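Local structure of lambda phage protein with carbohydrate-binding module (Shewanella oneidensis, 2A5Z) at residues F189-V199 against S211-R220; T97-A105 against S140-S148. The protein is of unknown function but binds magnesium and has a jelly-roll fold with a carbohydrate-binding module, so it may recognise carbohydrate. All coordinates share one frame; numbering follows the deposited sequence.

Interaction 1. Residues F189-V199 against S211-R220; sequences FKMLTDDRFKV and SYTSTAAMFR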
loop_
_atom_site.group_PDB
_atom_site.type_symbol
_atom_site.label_atom_id
_atom_site.label_comp_id
_atom_site.label_asym_id
_atom_site.label_seq_id
_atom_site.Cartn_x
_atom_site.Cartn_y
_atom_site.Cartn_z
ATOM N N PHE C 189 -24.260 2.787 -1.547
ATOM C CA PHE C 189 -24.756 2.963 -0.196
ATOM C C PHE C 189 -24.467 4.429 0.179
ATOM O O PHE C 189 -23.360 4.918 -0.022
ATOM C CB PHE C 189 -24.066 1.957 0.744
ATOM C CG PHE C 189 -24.368 2.168 2.212
ATOM C CD1 PHE C 189 -25.233 1.318 2.883
ATOM C CD2 PHE C 189 -23.765 3.213 2.924
ATOM C CE1 PHE C 189 -25.509 1.499 4.242
ATOM C CE2 PHE C 189 -24.039 3.416 4.275
ATOM C CZ PHE C 189 -24.908 2.558 4.937
ATOM N N LYS C 190 -25.475 5.138 0.680
ATOM C CA LYS C 190 -25.321 6.561 1.000
ATOM C C LYS C 190 -25.698 6.843 2.455
ATOM O O LYS C 190 -26.834 6.622 2.865
ATOM C CB LYS C 190 -26.140 7.427 0.025
ATOM C CG LYS C 190 -26.046 8.952 0.239
ATOM C CD LYS C 190 -24.612 9.465 0.175
ATOM C CE LYS C 190 -24.575 10.959 -0.098
ATOM N NZ LYS C 190 -23.229 11.471 0.257
HETATM N N MSE C 191 -24.723 7.314 3.224
HETATM C CA MSE C 191 -24.914 7.707 4.623
HETATM C C MSE C 191 -25.613 9.059 4.658
HETATM O O MSE C 191 -25.170 10.013 4.023
HETATM C CB MSE C 191 -23.547 7.780 5.318
HETATM C CG MSE C 191 -23.533 8.178 6.800
HETATM SE SE MSE C 191 -21.865 8.128 7.547
HETATM C CE MSE C 191 -21.489 6.375 7.486
ATOM N N LEU C 192 -26.716 9.135 5.393
ATOM C CA LEU C 192 -27.482 10.370 5.497
ATOM C C LEU C 192 -27.064 11.094 6.777
ATOM O O LEU C 192 -26.496 10.476 7.686
ATOM C CB LEU C 192 -28.991 10.080 5.445
ATOM C CG LEU C 192 -29.492 9.248 4.246
ATOM C CD1 LEU C 192 -30.992 8.962 4.351
ATOM C CD2 LEU C 192 -29.198 9.891 2.898
ATOM N N THR C 193 -27.330 12.397 6.837
ATOM C CA THR C 193 -26.853 13.253 7.941
ATOM C C THR C 193 -27.436 12.910 9.323
ATOM O O THR C 193 -26.908 13.364 10.346
ATOM C CB THR C 193 -27.077 14.772 7.654
ATOM O OG1 THR C 193 -28.437 15.002 7.269
ATOM C CG2 THR C 193 -26.154 15.263 6.547
ATOM N N ASP C 194 -28.524 12.137 9.345
ATOM C CA ASP C 194 -29.120 11.634 10.590
ATOM C C ASP C 194 -28.760 10.161 10.877
ATOM O O ASP C 194 -29.330 9.539 11.776
ATOM C CB ASP C 194 -30.639 11.827 10.574
ATOM C CG ASP C 194 -31.315 11.149 9.377
ATOM O OD1 ASP C 194 -30.618 10.531 8.539
ATOM O OD2 ASP C 194 -32.557 11.241 9.266
ATOM N N ASP C 195 -27.813 9.630 10.105
ATOM C CA ASP C 195 -27.291 8.257 10.228
ATOM C C ASP C 195 -28.235 7.188 9.683
ATOM O O ASP C 195 -27.997 5.993 9.851
ATOM C CB ASP C 195 -26.797 7.917 11.651
ATOM C CG ASP C 195 -25.469 7.135 11.648
ATOM O OD1 ASP C 195 -24.739 7.155 10.628
ATOM O OD2 ASP C 195 -25.140 6.511 12.683
ATOM N N ARG C 196 -29.301 7.624 9.020
ATOM C CA ARG C 196 -30.085 6.733 8.189
ATOM C C ARG C 196 -29.260 6.464 6.941
ATOM O O ARG C 196 -28.186 7.045 6.771
ATOM C CB ARG C 196 -31.428 7.362 7.822
ATOM C CG ARG C 196 -32.366 7.588 9.002
ATOM C CD ARG C 196 -33.763 8.019 8.540
ATOM N NE ARG C 196 -33.751 9.257 7.766
ATOM C CZ ARG C 196 -34.246 9.395 6.537
ATOM N NH1 ARG C 196 -34.827 8.377 5.906
ATOM N NH2 ARG C 196 -34.180 10.572 5.940
ATOM N N PHE C 197 -29.747 5.582 6.075
ATOM C CA PHE C 197 -29.039 5.257 4.840
ATOM C C PHE C 197 -29.987 5.080 3.662
ATOM O O PHE C 197 -31.178 4.788 3.829
ATOM C CB PHE C 197 -28.180 4.001 5.019
ATOM C CG PHE C 197 -28.978 2.729 5.189
ATOM C CD1 PHE C 197 -29.429 2.016 4.082
ATOM C CD2 PHE C 197 -29.281 2.245 6.459
ATOM C CE1 PHE C 197 -30.167 0.852 4.235
ATOM C CE2 PHE C 197 -30.010 1.073 6.611
ATOM C CZ PHE C 197 -30.455 0.379 5.498
ATOM N N LYS C 198 -29.438 5.264 2.470
ATOM C CA LYS C 198 -30.117 4.915 1.239
ATOM C C LYS C 198 -29.217 3.972 0.462
ATOM O O LYS C 198 -28.013 4.224 0.336
ATOM C CB LYS C 198 -30.429 6.173 0.420
ATOM C CG LYS C 198 -31.118 5.902 -0.916
ATOM C CD LYS C 198 -31.670 7.176 -1.528
ATOM C CE LYS C 198 -32.626 6.830 -2.665
ATOM N NZ LYS C 198 -33.527 7.963 -3.025
ATOM N N VAL C 199 -29.786 2.867 -0.019
ATOM C CA VAL C 199 -29.072 1.969 -0.936
ATOM C C VAL C 199 -29.757 1.939 -2.291
ATOM O O VAL C 199 -30.990 1.949 -2.379
ATOM C CB VAL C 199 -28.912 0.504 -0.411
ATOM C CG1 VAL C 199 -27.835 0.432 0.664
ATOM C CG2 VAL C 199 -30.235 -0.062 0.087
ATOM N N SER C 211 -34.167 0.767 -5.152
ATOM C CA SER C 211 -33.610 1.582 -4.066
ATOM C C SER C 211 -34.421 1.450 -2.778
ATOM O O SER C 211 -35.625 1.181 -2.806
ATOM C CB SER C 211 -33.459 3.055 -4.467
ATOM O OG SER C 211 -34.689 3.742 -4.337
ATOM N N TYR C 212 -33.740 1.639 -1.653
ATOM C CA TYR C 212 -34.370 1.620 -0.337
ATOM C C TYR C 212 -33.754 2.715 0.523
ATOM O O TYR C 212 -32.537 2.842 0.564
ATOM C CB TYR C 212 -34.161 0.258 0.330
ATOM C CG TYR C 212 -34.761 0.148 1.711
ATOM C CD1 TYR C 212 -36.110 -0.145 1.874
ATOM C CD2 TYR C 212 -33.978 0.329 2.857
ATOM C CE1 TYR C 212 -36.679 -0.245 3.137
ATOM C CE2 TYR C 212 -34.540 0.221 4.135
ATOM C CZ TYR C 212 -35.898 -0.066 4.255
ATOM O OH TYR C 212 -36.489 -0.181 5.494
ATOM N N THR C 213 -34.603 3.504 1.184
ATOM C CA THR C 213 -34.171 4.475 2.191
ATOM C C THR C 213 -34.677 4.029 3.564
ATOM O O THR C 213 -35.875 3.803 3.752
ATOM C CB THR C 213 -34.697 5.906 1.884
ATOM O OG1 THR C 213 -34.320 6.275 0.558
ATOM C CG2 THR C 213 -34.102 6.930 2.850
ATOM N N SER C 214 -33.764 3.901 4.521
ATOM C CA SER C 214 -34.127 3.431 5.857
ATOM C C SER C 214 -35.024 4.413 6.634
ATOM O O SER C 214 -35.014 5.621 6.383
ATOM C CB SER C 214 -32.872 3.067 6.661
ATOM O OG SER C 214 -32.212 4.218 7.157
ATOM N N THR C 215 -35.814 3.868 7.557
ATOM C CA THR C 215 -36.601 4.658 8.496
ATOM C C THR C 215 -35.756 4.936 9.735
ATOM O O THR C 215 -35.667 6.075 10.194
ATOM C CB THR C 215 -37.921 3.935 8.881
ATOM O OG1 THR C 215 -38.766 3.832 7.726
ATOM C CG2 THR C 215 -38.676 4.698 9.968
ATOM N N ALA C 216 -35.129 3.889 10.260
ATOM C CA ALA C 216 -34.284 4.000 11.435
ATOM C C ALA C 216 -32.819 4.172 11.039
ATOM O O ALA C 216 -32.444 3.930 9.884
ATOM C CB ALA C 216 -34.461 2.782 12.314
ATOM N N ALA C 217 -31.997 4.589 12.004
ATOM C CA ALA C 217 -30.563 4.766 11.781
ATOM C C ALA C 217 -29.879 3.426 11.511
ATOM O O ALA C 217 -30.291 2.392 12.046
ATOM C CB ALA C 217 -29.927 5.456 12.967
HETATM N N MSE C 218 -28.835 3.457 10.682
HETATM C CA MSE C 218 -28.037 2.275 10.369
HETATM C C MSE C 218 -27.433 1.623 11.619
HETATM O O MSE C 218 -27.283 2.282 12.666
HETATM C CB MSE C 218 -26.925 2.643 9.369
HETATM C CG MSE C 218 -25.709 3.393 9.959
HETATM SE SE MSE C 218 -24.389 3.746 8.755
HETATM C CE MSE C 218 -25.161 5.059 7.819
ATOM N N PHE C 219 -27.095 0.335 11.514
ATOM C CA PHE C 219 -26.216 -0.289 12.502
ATOM C C PHE C 219 -24.851 0.409 12.486
ATOM O O PHE C 219 -24.247 0.592 11.427
ATOM C CB PHE C 219 -26.016 -1.799 12.253
ATOM C CG PHE C 219 -24.839 -2.378 13.016
ATOM C CD1 PHE C 219 -24.845 -2.407 14.415
ATOM C CD2 PHE C 219 -23.714 -2.852 12.340
ATOM C CE1 PHE C 219 -23.756 -2.907 15.128
ATOM C CE2 PHE C 219 -22.619 -3.367 13.038
ATOM C CZ PHE C 219 -22.637 -3.394 14.438
ATOM N N ARG C 220 -24.369 0.774 13.670
ATOM C CA ARG C 220 -23.088 1.441 13.804
ATOM C C ARG C 220 -22.369 0.958 15.053
ATOM O O ARG C 220 -22.969 0.860 16.113
ATOM C CB ARG C 220 -23.270 2.961 13.858
ATOM C CG ARG C 220 -21.961 3.729 14.057
ATOM C CD ARG C 220 -22.162 5.246 14.126
ATOM N NE ARG C 220 -22.356 5.851 12.802
ATOM C CZ ARG C 220 -21.372 6.215 11.977
ATOM N NH1 ARG C 220 -20.100 6.035 12.306
ATOM N NH2 ARG C 220 -21.665 6.764 10.814
HETATM O O HOH W 1 -26.503 4.561 13.979
#
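Ser-214 lays its CB over one face of the Phe-197 ring, 3.7 Å from CB to the ring centroid and offset toward the rim, a CH-pi contact. CE1 of Phe-197 meets the edge of the Tyr-212 ring, while CB of Met-218 approaches CD2 of Phe-197. The guanidinium of Arg-196 has CD1 of Leu-192 over the centre of one face; at its edge, in plane, lie OD2 of Asp-194, bound by NE, and O of Ser-214, 2.8 Å from NH1. The arginine thus ties Asp-194 of the Leu-192 to Asp-195 type I turn to the Ser-214 carbonyl. The edge of the Arg-220 guanidinium grips Asp-195 side-on: NE bonds OD2 at 2.9 Å and NH2 bonds OD1 at 3.1 Å, both syn, with the two planes 27° apart. A water bridges OD2 to Met-218 O. Ser-214 OG, held between its backbone N and carbonyl carbon (chi1 77°), accepts from Phe-197 N at 3.0 Å and donates to Ala-216 O. SE of the Met-218 selenomethionine lies at the edge of the Phe-189 ring, a Met-aromatic contact, and the bend at chi3 (73°) turns CE to within 3.7 Å of Met-191 CG. Val-199 and Tyr-212 form a hydrogen-bonded antiparallel pair, Ser-214 N bonds Phe-197 O, and beyond the strands Met-218 N bonds Asp-195 O. Strands 197-203 and 208-213 form an antiparallel hairpin at the margin of a six-stranded sheet, 208-213 outermost within the chain; 197-203 pairs on its other side with 184-191. Arg-220 also binds Phe-112 O and Asp-222, Glu-172 receives Tyr-212 OH, and Ser-151 of strand 150-151 packs on Phe-197 and Met-218.

Interaction 2. Residues T97-A105 against S140-S148; sequences TTANASFLA and STSIGLGIS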
loop_
_atom_site.group_PDB
_atom_site.type_symbol
_atom_site.label_atom_id
_atom_site.label_comp_id
_atom_site.label_asym_id
_atom_site.label_seq_id
_atom_site.Cartn_x
_atom_site.Cartn_y
_atom_site.Cartn_z
ATOM N N THR C 97 -15.076 -25.222 4.649
ATOM C CA THR C 97 -15.710 -26.166 5.562
ATOM C C THR C 97 -15.944 -25.559 6.947
ATOM O O THR C 97 -16.284 -26.271 7.888
ATOM C CB THR C 97 -14.881 -27.463 5.689
ATOM O OG1 THR C 97 -13.558 -27.137 6.126
ATOM C CG2 THR C 97 -14.803 -28.175 4.342
ATOM N N THR C 98 -15.750 -24.246 7.064
ATOM C CA THR C 98 -16.028 -23.512 8.300
ATOM C C THR C 98 -17.247 -22.624 8.092
ATOM O O THR C 98 -17.286 -21.828 7.154
ATOM C CB THR C 98 -14.823 -22.628 8.739
ATOM O OG1 THR C 98 -13.638 -23.434 8.833
ATOM C CG2 THR C 98 -15.086 -21.950 10.088
ATOM N N ALA C 99 -18.236 -22.764 8.974
ATOM C CA ALA C 99 -19.445 -21.948 8.929
ATOM C C ALA C 99 -19.115 -20.494 9.234
ATOM O O ALA C 99 -18.258 -20.199 10.077
ATOM C CB ALA C 99 -20.489 -22.477 9.909
ATOM N N ASN C 100 -19.796 -19.591 8.535
ATOM C CA ASN C 100 -19.624 -18.139 8.690
ATOM C C ASN C 100 -18.333 -17.550 8.105
ATOM O O ASN C 100 -18.062 -16.356 8.277
ATOM C CB ASN C 100 -19.845 -17.686 10.143
ATOM C CG ASN C 100 -21.270 -17.909 10.614
ATOM O OD1 ASN C 100 -22.207 -17.971 9.813
ATOM N ND2 ASN C 100 -21.445 -18.013 11.925
ATOM N N ALA C 101 -17.562 -18.373 7.392
ATOM C CA ALA C 101 -16.392 -17.882 6.652
ATOM C C ALA C 101 -16.831 -16.723 5.762
ATOM O O ALA C 101 -17.919 -16.761 5.165
ATOM C CB ALA C 101 -15.784 -18.987 5.818
ATOM N N SER C 102 -16.000 -15.689 5.686
ATOM C CA SER C 102 -16.377 -14.482 4.960
ATOM C C SER C 102 -15.181 -13.742 4.370
ATOM O O SER C 102 -14.043 -13.923 4.809
ATOM C CB SER C 102 -17.160 -13.532 5.873
ATOM O OG SER C 102 -16.357 -13.060 6.947
ATOM N N PHE C 103 -15.459 -12.921 3.363
ATOM C CA PHE C 103 -14.499 -11.931 2.906
ATOM C C PHE C 103 -15.117 -10.551 3.034
ATOM O O PHE C 103 -16.274 -10.333 2.658
ATOM C CB PHE C 103 -14.030 -12.193 1.473
ATOM C CG PHE C 103 -13.108 -11.127 0.943
ATOM C CD1 PHE C 103 -11.770 -11.096 1.323
ATOM C CD2 PHE C 103 -13.587 -10.137 0.083
ATOM C CE1 PHE C 103 -10.913 -10.094 0.840
ATOM C CE2 PHE C 103 -12.742 -9.136 -0.405
ATOM C CZ PHE C 103 -11.409 -9.115 -0.028
ATOM N N LEU C 104 -14.341 -9.623 3.571
ATOM C CA LEU C 104 -14.824 -8.274 3.820
ATOM C C LEU C 104 -13.858 -7.256 3.228
ATOM O O LEU C 104 -12.674 -7.262 3.558
ATOM C CB LEU C 104 -14.999 -8.049 5.335
ATOM C CG LEU C 104 -15.804 -6.838 5.829
ATOM C CD1 LEU C 104 -16.323 -7.045 7.265
ATOM C CD2 LEU C 104 -14.978 -5.575 5.735
ATOM N N ALA C 105 -14.363 -6.396 2.344
ATOM C CA ALA C 105 -13.614 -5.233 1.890
ATOM C C ALA C 105 -14.269 -3.994 2.482
ATOM O O ALA C 105 -15.378 -3.614 2.093
ATOM C CB ALA C 105 -13.567 -5.167 0.342
ATOM N N SER C 140 -22.977 -1.454 6.551
ATOM C CA SER C 140 -22.306 -1.750 7.811
ATOM C C SER C 140 -22.558 -3.191 8.227
ATOM O O SER C 140 -23.577 -3.788 7.863
ATOM C CB SER C 140 -22.756 -0.791 8.911
ATOM O OG SER C 140 -24.147 -0.902 9.163
ATOM N N THR C 141 -21.624 -3.751 8.986
ATOM C CA THR C 141 -21.687 -5.164 9.345
ATOM C C THR C 141 -20.757 -5.508 10.503
ATOM O O THR C 141 -19.721 -4.861 10.703
ATOM C CB THR C 141 -21.396 -6.089 8.112
ATOM O OG1 THR C 141 -21.519 -7.466 8.494
ATOM C CG2 THR C 141 -20.006 -5.838 7.523
ATOM N N SER C 142 -21.153 -6.511 11.287
ATOM C CA SER C 142 -20.231 -7.154 12.207
ATOM C C SER C 142 -19.057 -7.650 11.374
ATOM O O SER C 142 -19.236 -8.124 10.248
ATOM C CB SER C 142 -20.880 -8.368 12.891
ATOM O OG SER C 142 -22.211 -8.105 13.281
ATOM N N ILE C 143 -17.865 -7.541 11.942
ATOM C CA ILE C 143 -16.646 -8.038 11.319
ATOM C C ILE C 143 -16.550 -9.579 11.382
ATOM O O ILE C 143 -17.221 -10.227 12.197
ATOM C CB ILE C 143 -15.409 -7.358 11.988
ATOM C CG1 ILE C 143 -14.328 -7.029 10.960
ATOM C CG2 ILE C 143 -14.894 -8.152 13.207
ATOM C CD1 ILE C 143 -13.357 -5.938 11.417
ATOM N N GLY C 144 -15.737 -10.150 10.495
ATOM C CA GLY C 144 -15.314 -11.545 10.593
ATOM C C GLY C 144 -16.401 -12.601 10.539
ATOM O O GLY C 144 -17.237 -12.596 9.632
ATOM N N LEU C 145 -16.370 -13.516 11.507
ATOM C CA LEU C 145 -17.309 -14.639 11.544
ATOM C C LEU C 145 -18.670 -14.230 12.096
ATOM O O LEU C 145 -19.610 -15.023 12.075
ATOM C CB LEU C 145 -16.739 -15.824 12.346
ATOM C CG LEU C 145 -15.459 -16.513 11.849
ATOM C CD1 LEU C 145 -14.954 -17.509 12.883
ATOM C CD2 LEU C 145 -15.647 -17.189 10.489
ATOM N N GLY C 146 -18.766 -12.989 12.578
ATOM C CA GLY C 146 -20.006 -12.431 13.127
ATOM C C GLY C 146 -21.096 -12.304 12.085
ATOM O O GLY C 146 -20.819 -12.101 10.897
ATOM N N ILE C 147 -22.341 -12.419 12.536
ATOM C CA ILE C 147 -23.493 -12.472 11.634
ATOM C C ILE C 147 -24.750 -11.801 12.241
ATOM O O ILE C 147 -25.855 -11.872 11.678
ATOM C CB ILE C 147 -23.757 -13.948 11.215
ATOM C CG1 ILE C 147 -24.723 -14.033 10.032
ATOM C CG2 ILE C 147 -24.200 -14.787 12.419
ATOM C CD1 ILE C 147 -24.563 -15.318 9.218
ATOM N N SER C 148 -24.552 -11.119 13.366
ATOM C CA SER C 148 -25.646 -10.611 14.191
ATOM C C SER C 148 -26.122 -9.204 13.826
ATOM O O SER C 148 -27.242 -8.824 14.170
ATOM C CB SER C 148 -25.221 -10.624 15.655
ATOM O OG SER C 148 -24.081 -9.807 15.807
#
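Thr-141, on strand 140-142, meets Leu-104 of strand 102-107 tip to tip, CG2 to CD1 at 3.9 Å, within the large curled antiparallel sheet of the jelly roll. The two strands are not direct partners in that sheet: 102-107 pairs with 68-73 and 230-234, whereas 140-142 pairs with 150-151 and 226-228. Thr-141 OG1 donates to Ser-142 O. Ile-143 then offers CG1 to the same Leu-104 methyl, CD1, at 4.2 Å; it also packs on His-58 of a second subunit. From Ile-143 to Gly-146 the chain makes a type II' turn, in which Gly-144 takes a positive phi. The one hydrogen bond between the two segments is formed here, donated by Ser-102 OG to Gly-144 O at 2.9 Å; the serine oxygen stands above the carbonyl plane, 53° out of it. Ser-102 OG also bonds Thr-73 OG1, and Lys-231 NZ reaches both Gly-144 O and Ser-142 O. The next residue, Leu-145, has CG anti to its carbonyl carbon (chi1 -62°), which sends the branch to the backbone of Asn-100, with CD2 3.4 Å from Asn-100 O. In return, CB of Asn-100 lies 3.3 Å from Leu-145 O, so the type II' turn packs against the type II turn from Thr-98 to Ala-101. Beyond the turn, Ile-147 crosses the Asn-100 side chain at about a right angle, its CD1 3.6 Å from Asn-100 OD1.

In the fold
Along the chain the contacts come in series: interaction 2, spanning 97-148, closes before interaction 1 opens at Phe-189. Their centres are about 21 Å apart, and all four segments belong to the SO2946-like C-terminal domain family. Interaction 1 lies at the margin of the six-stranded sheet, interaction 2 in the larger curled sheet. They touch directly where the chain leaves the hairpin: Phe-219 O lies 2.7 Å from Ser-140 OG, a probable hydrogen bond, and the Phe-219 ring packs on the backbone of Thr-141 and Ser-142. The segment following outermost strand 208-213 is thereby joined to strand 140-142, linking the two sheets of the jelly roll. Both contacts lie away from the magnesium sites.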